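Side-chain contact in NUDIX hydrolase (Alicyclobacillus acidocaldarius subsp. acidocaldarius, PDB 3QSJ), which probably hydrolyses phosphorus-containing acid anhydride bonds, as Nudix family members do, and binds calcium in the crystal: residues G88-V93 against T99-P104. Residues are numbered along the deposited sequence; the frame is centred on the assembly and turned at random. Where two conformers were deposited one is given.
Sequences GWLLAV and TKMDTP
P104 lies flat over one face of the W89 indole. P104 CB stands 3.5 Å from the centroid of the W89 six-membered ring and only 5° off the ring normal, which identifies a CH-pi contact. The footprint is broader than this one atom: P104 CD sits 3.7 Å from W89 CZ3, so the pyrrolidine bump spreads across the benzo half of the indole. With CG of W89 turned away from its own carbonyl carbon, the ring swings toward the partner segment although the CB does not point there. Its rotation is fixed further by NE1, which donates to the backbone O of E166, while D102 O lies at the ring edge, near its plane.

At the other end, M101, a selenomethionine, is the knob. The hollow is formed by L90 and V93: M101 SE is 4.1 Å from L90 CB and equally far from V93 CG1. Extended through chi2 and bent at chi3 (-71°), the chain brings SE into this notch, which W123 of helix 119-125 also borders.

The two segments run nearly antiparallel, as the arms of the connection leaving helix 72-87 of the Nudix fold. That helix carries the calcium ligands E82 and E86; G88, the first residue beyond it to leave helical geometry, has positive phi.

One direct hydrogen bond joins the backbones: M101 N donates to V93 O at 3.0 Å, nearly straight at the hydrogen (170°) but with the donor above the carbonyl plane. Between the W89 and V93 ends the chains stand farther apart and a water bridges them, donating to L90 O and, at 2.7 Å, to M101 O while accepting from V93 N.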
# COMPACT_ATOMS: atom_id res chain seq x y z
N GLY A 88 -7.51 7.59 -2.46
CA GLY A 88 -8.94 7.64 -2.79
C GLY A 88 -9.50 6.47 -3.59
O GLY A 88 -10.55 6.61 -4.24
N TRP A 89 -8.78 5.36 -3.63
CA TRP A 89 -9.29 4.16 -4.31
C TRP A 89 -9.31 3.02 -3.28
O TRP A 89 -8.30 2.79 -2.59
CB TRP A 89 -8.41 3.74 -5.51
CG TRP A 89 -8.49 4.71 -6.67
CD1 TRP A 89 -7.76 5.86 -6.83
CD2 TRP A 89 -9.30 4.60 -7.85
NE1 TRP A 89 -8.15 6.52 -7.97
CE2 TRP A 89 -9.10 5.78 -8.62
CE3 TRP A 89 -10.27 3.68 -8.28
CZ2 TRP A 89 -9.76 6.01 -9.84
CZ3 TRP A 89 -10.87 3.87 -9.51
CH2 TRP A 89 -10.59 5.01 -10.29
N LEU A 90 -10.41 2.25 -3.27
CA LEU A 90 -10.50 1.03 -2.47
C LEU A 90 -10.25 -0.07 -3.39
O LEU A 90 -11.05 -0.30 -4.32
CB LEU A 90 -11.89 0.80 -1.84
CG LEU A 90 -12.13 1.35 -0.48
CD1 LEU A 90 -13.63 1.33 -0.12
CD2 LEU A 90 -11.30 0.63 0.58
N LEU A 91 -9.14 -0.76 -3.18
CA LEU A 91 -8.73 -1.89 -4.00
C LEU A 91 -9.27 -3.18 -3.44
O LEU A 91 -9.47 -3.31 -2.23
CB LEU A 91 -7.20 -2.00 -4.04
CG LEU A 91 -6.50 -1.07 -5.03
CD1 LEU A 91 -6.75 0.33 -4.71
CD2 LEU A 91 -5.08 -1.27 -4.98
N ALA A 92 -9.44 -4.16 -4.36
CA ALA A 92 -9.80 -5.55 -3.97
C ALA A 92 -11.07 -5.65 -3.12
O ALA A 92 -11.17 -6.53 -2.28
CB ALA A 92 -8.62 -6.21 -3.21
N VAL A 93 -12.05 -4.85 -3.42
CA VAL A 93 -13.35 -4.93 -2.71
C VAL A 93 -14.34 -5.72 -3.57
O VAL A 93 -14.36 -5.56 -4.82
CB VAL A 93 -13.86 -3.51 -2.34
CG1 VAL A 93 -15.32 -3.52 -1.83
CG2 VAL A 93 -12.95 -2.88 -1.28
N THR A 99 -19.08 -9.72 -7.14
CA THR A 99 -19.06 -8.51 -7.97
C THR A 99 -18.00 -7.59 -7.40
O THR A 99 -18.09 -7.25 -6.23
CB THR A 99 -20.47 -7.87 -7.96
OG1 THR A 99 -21.39 -8.83 -8.48
CG2 THR A 99 -20.53 -6.53 -8.72
N LYS A 100 -17.02 -7.16 -8.26
CA LYS A 100 -15.90 -6.27 -7.85
C LYS A 100 -16.29 -4.79 -7.89
O LYS A 100 -17.04 -4.34 -8.77
CB LYS A 100 -14.69 -6.50 -8.76
CG LYS A 100 -14.21 -7.96 -8.77
CD LYS A 100 -13.12 -8.18 -9.85
CE LYS A 100 -12.17 -9.32 -9.52
NZ LYS A 100 -12.80 -10.66 -9.75
N MSE A 101 -15.85 -4.04 -6.89
CA MSE A 101 -16.04 -2.60 -6.89
C MSE A 101 -14.94 -2.07 -7.82
O MSE A 101 -13.77 -2.43 -7.63
CB MSE A 101 -15.84 -2.03 -5.47
CG MSE A 101 -15.57 -0.53 -5.50
SE MSE A 101 -15.46 0.17 -3.67
CE MSE A 101 -17.23 -0.03 -3.42
N ASP A 102 -15.27 -1.19 -8.78
CA ASP A 102 -14.26 -0.65 -9.72
C ASP A 102 -14.29 0.88 -9.83
O ASP A 102 -13.65 1.47 -10.72
CB ASP A 102 -14.38 -1.32 -11.11
CG ASP A 102 -15.67 -1.06 -11.85
OD1 ASP A 102 -16.61 -0.48 -11.24
OD2 ASP A 102 -15.76 -1.45 -13.04
N THR A 103 -15.01 1.50 -8.92
CA THR A 103 -15.12 2.94 -8.88
C THR A 103 -14.21 3.54 -7.80
O THR A 103 -13.90 2.90 -6.79
CB THR A 103 -16.59 3.39 -8.61
OG1 THR A 103 -16.99 2.80 -7.38
CG2 THR A 103 -17.56 2.99 -9.74
N PRO A 104 -13.81 4.80 -7.97
CA PRO A 104 -13.07 5.46 -6.90
C PRO A 104 -14.04 5.91 -5.81
O PRO A 104 -15.27 5.99 -6.01
CB PRO A 104 -12.51 6.72 -7.59
CG PRO A 104 -13.52 7.03 -8.66
CD PRO A 104 -14.07 5.72 -9.12
O HOH W 1 -12.10 -2.69 -5.47